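Local structure of methyltransferase-like protein (4PNE) at residues Trp65-Asp68 and Gly69-Ser72; Glu284-Ala287 and His288-Tyr292. The protein catalyses a [4+2] cycloaddition in spinosyn biosynthesis, using a fold like that of S-adenosylmethionine-dependent methyltransferases. All coordinates share one frame; numbering follows the deposited sequence.

Contact 1 (Trp65-Asp68 and Gly69-Ser72); sequences WEND and GRAS
Trp65 and Ala71 close a turn of the loop by a hydrogen bond from the indole NE1 to Ala71 O, 2.8 Å long with an N-H...O angle of 157°. The oxygen lies almost in the indole plane, as the N-H requires, although the donor is tilted out of the carbonyl plane. From CB the indole swings beside its own backbone N (chi1 -79°), which turns one face over the chain that returns. CG and CD1 come first: Gly69 CA lies against that face, 3.3 Å from Trp65 CD1, and forms a CH-pi contact 27° off the normal of the five-membered ring. Past NE1, CE2 and CZ2 still border Ala71 O, and Ser72 O comes only loosely near CZ2. Ala71 CB packs at 4.0 Å from Trp65 CD1, on the same five-membered part of the ring.

The turn at residues 67-70 is held more loosely. Asp68 centres an inverse gamma turn, with a weak bond from Gly69 N to Asn67 O. Asn67 OD1 takes a long, weak bond from Arg70 N and a 2.6 Å bond from a water that in turn accepts Ala71 N, so this amide oxygen holds two successive backbone N-H groups of the returning limb, one directly and one through the water. Asp68 OD1 rests on the aliphatic CG of Arg70, at 3.4 Å; the charged groups stay beyond salt-bridge range.

The loop follows helix 36-54 and leads into helix 73-88, with Ser72 as N-cap. Trp65 packs on Phe250 and Gln253 of helix 250-260 and meets Tyr249 edge-to-face.

Contact 2 (Glu284-Ala287 and His288-Tyr292); sequences EKYA and HDMGY
Met290 meets the Tyr286 ring at its edge: SD stands 5.1 Å from the ring centroid and 81° off the normal, a Met-aromatic contact made near the ring plane and not over a face. The two side chains slant across each other. The methyl is the closer partner, with Met290 CE 3.8 Å from Tyr286 CE2, and the CD2 corner of the ring also borders the thioether. Tyr286 reaches this position with CG wedged between its backbone N and carbonyl carbon (chi1 58°), while a bend at the last torsion of Met290 (chi3 144°) turns CE to the ring edge. Ala287 lies along the thioether, its CA 3.9 Å from Met290 SD and its CB somewhat farther. At its far end Tyr286 OH bonds to Ala279 O.

Two backbone bonds hold the turn from which both side chains project. Asp289 N donates to Tyr286 O at 3.0 Å, and Met290 N to Ala287 O, also at 3.0 Å. A water bridges Ala287 O and Met290 O.

Successive i to i+3 bonds are the signature of a 3-10 turn, here delivering the chain into strand 290-298, which runs antiparallel within the methyltransferase-like sheet, where Met290 packs on Val198 of strand 191-200.

Following the chain from the N terminus, contact 1 comes first, in the loop that joins helix 36-54 to helix 73-88. It is complete before the central sheet begins with strand 95-99. Contact 2 opens only after helix 271-281 and finishes on strand 290-298, so the two lie in series and neither nest nor cross. Each closes a short turn between sequence neighbours. The centres of contact 1 and contact 2 are about 18 Å apart, and the nearest atoms of contact 1 and contact 2 are about 9 Å apart, without touching. Contact 1 ties the approach to helix 73-88 to helix 250-260, whereas contact 2 joins the end of the late helical region to the antiparallel part of the sheet.

Contact 1 (Trp65-Asp68 and Gly69-Ser72)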
ATOM      1  N   TRP A  65       6.142  12.054  -8.499  1.00 12.13           N
ATOM      2  CA  TRP A  65       6.525  12.833  -9.656  1.00 13.57           C
ATOM      3  C   TRP A  65       7.886  13.488  -9.468  1.00 13.67           C
ATOM      4  O   TRP A  65       8.258  13.891  -8.374  1.00 15.41           O
ATOM      5  CB  TRP A  65       5.490  13.918  -9.931  1.00 10.83           C
ATOM      6  CG  TRP A  65       4.256  13.476 -10.613  1.00 13.94           C
ATOM      7  CD1 TRP A  65       3.999  13.562 -11.940  1.00 13.35           C
ATOM      8  CD2 TRP A  65       3.073  12.927 -10.002  1.00 10.54           C
ATOM      9  NE1 TRP A  65       2.733  13.103 -12.210  1.00 13.07           N
ATOM     10  CE2 TRP A  65       2.135  12.717 -11.035  1.00 11.96           C
ATOM     11  CE3 TRP A  65       2.709  12.612  -8.691  1.00 12.33           C
ATOM     12  CZ2 TRP A  65       0.878  12.176 -10.803  1.00 13.70           C
ATOM     13  CZ3 TRP A  65       1.450  12.074  -8.457  1.00 13.92           C
ATOM     14  CH2 TRP A  65       0.534  11.896  -9.504  1.00 11.27           C
ATOM     15  N   GLU A  66       8.600  13.621 -10.579  1.00 15.37           N
ATOM     16  CA  GLU A  66       9.886  14.316 -10.622  1.00 16.80           C
ATOM     17  C   GLU A  66       9.788  15.801 -10.969  1.00 14.15           C
ATOM     18  O   GLU A  66      10.723  16.570 -10.741  1.00 19.98           O
ATOM     19  CB  GLU A  66      10.795  13.636 -11.629  1.00 20.83           C
ATOM     20  CG  GLU A  66      10.989  12.156 -11.368  1.00 21.77           C
ATOM     21  CD  GLU A  66      11.861  11.887 -10.160  1.00 26.96           C
ATOM     22  OE1 GLU A  66      12.347  12.856  -9.533  1.00 36.44           O
ATOM     23  OE2 GLU A  66      12.058  10.695  -9.824  1.00 36.92           O
ATOM     24  N   ASN A  67       8.648  16.212 -11.492  1.00 14.66           N
ATOM     25  CA  ASN A  67       8.409  17.593 -11.885  1.00 17.10           C
ATOM     26  C   ASN A  67       7.001  18.008 -11.494  1.00 20.01           C
ATOM     27  O   ASN A  67       6.440  17.459 -10.549  1.00 21.60           O
ATOM     28  CB  ASN A  67       8.635  17.753 -13.385  1.00 18.54           C
ATOM     29  CG  ASN A  67       7.723  16.860 -14.205  1.00 20.67           C
ATOM     30  OD1 ASN A  67       6.766  16.287 -13.680  1.00 20.16           O
ATOM     31  ND2 ASN A  67       7.999  16.765 -15.503  1.00 21.03           N
ATOM     32  N   ASP A  68       6.404  18.954 -12.222  1.00 19.02           N
ATOM     33  CA  ASP A  68       5.144  19.546 -11.789  1.00 18.41           C
ATOM     34  C   ASP A  68       3.929  18.763 -12.267  1.00 17.23           C
ATOM     35  O   ASP A  68       3.052  19.339 -12.905  1.00 22.35           O
ATOM     36  CB  ASP A  68       5.044  21.012 -12.259  1.00 22.51           C
ATOM     37  CG  ASP A  68       5.215  21.169 -13.768  1.00 29.96           C
ATOM     38  OD1 ASP A  68       5.852  20.296 -14.409  1.00 30.99           O
ATOM     39  OD2 ASP A  68       4.743  22.202 -14.305  1.00 37.94           O
ATOM     40  N   GLY A  69       3.911  17.455 -11.984  1.00 15.15           N
ATOM     41  CA  GLY A  69       2.718  16.639 -12.176  1.00 18.12           C
ATOM     42  C   GLY A  69       2.418  16.175 -13.581  1.00 17.03           C
ATOM     43  O   GLY A  69       1.275  15.817 -13.875  1.00 17.29           O
ATOM     44  N   ARG A  70       3.411  16.194 -14.469  1.00 18.46           N
ATOM     45  CA  ARG A  70       3.168  15.958 -15.897  1.00 18.75           C
ATOM     46  C   ARG A  70       2.716  14.509 -16.204  1.00 16.34           C
ATOM     47  O   ARG A  70       1.732  14.288 -16.922  1.00 19.98           O
ATOM     48  CB  ARG A  70       4.431  16.300 -16.698  1.00 25.81           C
ATOM     49  CG  ARG A  70       4.914  17.747 -16.484  1.00 36.81           C
ATOM     50  CD  ARG A  70       4.016  18.805 -17.117  1.00 47.90           C
ATOM     51  NE  ARG A  70       4.039  18.774 -18.579  1.00 64.21           N
ATOM     52  CZ  ARG A  70       4.905  19.450 -19.333  1.00 63.06           C
ATOM     53  NH1 ARG A  70       5.820  20.243 -18.777  1.00 45.69           N
ATOM     54  NH2 ARG A  70       4.843  19.353 -20.655  1.00 70.58           N
ATOM     55  N   ALA A  71       3.432  13.532 -15.650  1.00 13.88           N
ATOM     56  CA  ALA A  71       3.108  12.117 -15.879  1.00 16.90           C
ATOM     57  C   ALA A  71       1.714  11.774 -15.390  1.00 13.15           C
ATOM     58  O   ALA A  71       1.216  12.392 -14.468  1.00 14.12           O
ATOM     59  CB  ALA A  71       4.122  11.235 -15.192  1.00 17.31           C
ATOM     60  N   SER A  72       1.094  10.772 -16.007  1.00 15.99           N
ATOM     61  CA  SER A  72      -0.158  10.223 -15.502  1.00 15.43           C
ATOM     62  C   SER A  72       0.015   9.661 -14.110  1.00 13.65           C
ATOM     63  O   SER A  72       1.139   9.225 -13.757  1.00 13.05           O
ATOM     64  CB  SER A  72      -0.651   9.111 -16.410  1.00 15.05           C
ATOM     65  OG  SER A  72       0.194   7.970 -16.329  1.00 15.69           O
TER
HETATM   66  O   HOH W   1       6.153  13.889 -14.624  1.00 19.21           O

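Contact 2 (Glu284-Ala287 and His288-Tyr292)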
ATOM      1  N   GLU A 284     -10.165  18.871  -1.890  1.00 15.81           N
ATOM      2  CA  GLU A 284      -9.747  20.235  -1.578  1.00 15.86           C
ATOM      3  C   GLU A 284      -9.984  20.594  -0.126  1.00 15.70           C
ATOM      4  O   GLU A 284      -9.323  21.505   0.396  1.00 22.23           O
ATOM      5  CB  GLU A 284     -10.458  21.251  -2.491  1.00 16.71           C
ATOM      6  CG  GLU A 284      -9.854  21.294  -3.900  1.00 18.78           C
ATOM      7  CD  GLU A 284     -10.337  22.463  -4.724  1.00 33.29           C
ATOM      8  OE1 GLU A 284     -11.430  22.996  -4.424  1.00 36.21           O
ATOM      9  OE2 GLU A 284      -9.630  22.824  -5.692  1.00 33.19           O
ATOM     10  N   LYS A 285     -10.904  19.917   0.548  1.00 17.14           N
ATOM     11  CA  LYS A 285     -11.140  20.229   1.963  1.00 19.22           C
ATOM     12  C   LYS A 285     -10.032  19.743   2.897  1.00 23.27           C
ATOM     13  O   LYS A 285      -9.918  20.249   3.998  1.00 23.60           O
ATOM     14  CB  LYS A 285     -12.461  19.630   2.439  1.00 27.25           C
ATOM     15  CG  LYS A 285     -13.677  20.057   1.647  1.00 25.25           C
ATOM     16  CD  LYS A 285     -14.021  21.518   1.856  1.00 28.76           C
ATOM     17  CE  LYS A 285     -15.278  21.888   1.067  1.00 28.25           C
ATOM     18  NZ  LYS A 285     -15.814  23.227   1.407  1.00 41.76           N
ATOM     19  N   TYR A 286      -9.191  18.803   2.468  1.00 18.41           N
ATOM     20  CA  TYR A 286      -8.226  18.225   3.408  1.00 17.08           C
ATOM     21  C   TYR A 286      -6.871  17.849   2.856  1.00 17.47           C
ATOM     22  O   TYR A 286      -5.943  17.684   3.642  1.00 19.93           O
ATOM     23  CB  TYR A 286      -8.825  16.971   4.061  1.00 19.54           C
ATOM     24  CG  TYR A 286      -9.230  15.917   3.056  1.00 16.15           C
ATOM     25  CD1 TYR A 286     -10.479  15.947   2.482  1.00 15.73           C
ATOM     26  CD2 TYR A 286      -8.354  14.917   2.658  1.00 18.78           C
ATOM     27  CE1 TYR A 286     -10.862  15.004   1.521  1.00 15.09           C
ATOM     28  CE2 TYR A 286      -8.719  13.977   1.712  1.00 15.31           C
ATOM     29  CZ  TYR A 286      -9.972  14.021   1.139  1.00 15.93           C
ATOM     30  OH  TYR A 286     -10.340  13.071   0.188  1.00 16.84           O
ATOM     31  N   ALA A 287      -6.738  17.654   1.547  1.00 18.26           N
ATOM     32  CA  ALA A 287      -5.534  17.029   1.006  1.00 19.01           C
ATOM     33  C   ALA A 287      -4.275  17.884   1.240  1.00 18.97           C
ATOM     34  O   ALA A 287      -3.142  17.370   1.267  1.00 17.70           O
ATOM     35  CB  ALA A 287      -5.704  16.764  -0.459  1.00 20.52           C
ATOM     36  N   HIS A 288      -4.465  19.192   1.393  1.00 15.67           N
ATOM     37  CA  HIS A 288      -3.321  20.062   1.600  1.00 20.46           C
ATOM     38  C   HIS A 288      -2.565  19.742   2.923  1.00 19.03           C
ATOM     39  O   HIS A 288      -1.406  20.124   3.091  1.00 21.57           O
ATOM     40  CB  HIS A 288      -3.747  21.525   1.586  1.00 28.20           C
ATOM     41  CG  HIS A 288      -2.646  22.446   1.981  1.00 36.30           C
ATOM     42  ND1 HIS A 288      -1.490  22.548   1.242  1.00 42.32           N
ATOM     43  CD2 HIS A 288      -2.482  23.246   3.059  1.00 40.41           C
ATOM     44  CE1 HIS A 288      -0.669  23.394   1.833  1.00 37.33           C
ATOM     45  NE2 HIS A 288      -1.249  23.840   2.934  1.00 40.57           N
ATOM     46  N   ASP A 289      -3.251  19.080   3.858  1.00 17.67           N
ATOM     47  CA  ASP A 289      -2.701  18.669   5.136  1.00 16.64           C
ATOM     48  C   ASP A 289      -2.029  17.303   5.075  1.00 13.02           C
ATOM     49  O   ASP A 289      -1.305  16.929   5.998  1.00 13.77           O
ATOM     50  CB  ASP A 289      -3.802  18.630   6.201  1.00 16.05           C
ATOM     51  CG  ASP A 289      -4.395  20.010   6.476  1.00 26.86           C
ATOM     52  OD1 ASP A 289      -3.612  20.983   6.559  1.00 31.06           O
ATOM     53  OD2 ASP A 289      -5.635  20.110   6.575  1.00 33.19           O
ATOM     54  N   MET A 290      -2.265  16.577   3.979  1.00 13.36           N
ATOM     55  CA  MET A 290      -1.637  15.285   3.762  1.00 15.73           C
ATOM     56  C   MET A 290      -0.227  15.404   3.270  1.00 14.84           C
ATOM     57  O   MET A 290       0.106  16.319   2.541  1.00 14.69           O
ATOM     58  CB  MET A 290      -2.428  14.478   2.748  1.00 13.43           C
ATOM     59  CG  MET A 290      -3.765  14.055   3.280  1.00 16.04           C
ATOM     60  SD  MET A 290      -4.785  13.331   1.985  1.00 15.92           S
ATOM     61  CE  MET A 290      -5.619  12.071   2.936  1.00 16.87           C
ATOM     62  N   GLY A 291       0.591  14.421   3.620  1.00 12.74           N
ATOM     63  CA  GLY A 291       1.910  14.284   3.020  1.00 12.83           C
ATOM     64  C   GLY A 291       2.149  12.818   2.762  1.00 12.86           C
ATOM     65  O   GLY A 291       1.207  12.012   2.748  1.00 11.88           O
ATOM     66  N   TYR A 292       3.409  12.463   2.566  1.00 10.92           N
ATOM     67  CA  TYR A 292       3.731  11.086   2.180  1.00 11.61           C
ATOM     68  C   TYR A 292       5.118  10.690   2.671  1.00 10.62           C
ATOM     69  O   TYR A 292       6.051  11.490   2.641  1.00 12.05           O
ATOM     70  CB  TYR A 292       3.642  10.942   0.664  1.00 12.26           C
ATOM     71  CG  TYR A 292       3.351   9.537   0.217  1.00 11.96           C
ATOM     72  CD1 TYR A 292       2.050   9.072   0.170  1.00 12.59           C
ATOM     73  CD2 TYR A 292       4.373   8.651  -0.121  1.00 13.52           C
ATOM     74  CE1 TYR A 292       1.762   7.789  -0.221  1.00 11.76           C
ATOM     75  CE2 TYR A 292       4.098   7.360  -0.509  1.00 11.97           C
ATOM     76  CZ  TYR A 292       2.794   6.925  -0.562  1.00 11.15           C
ATOM     77  OH  TYR A 292       2.506   5.634  -0.947  1.00 10.85           O
TER
HETATM   78  O   HOH W   2      -0.764  16.968  -0.196  1.00 22.23           O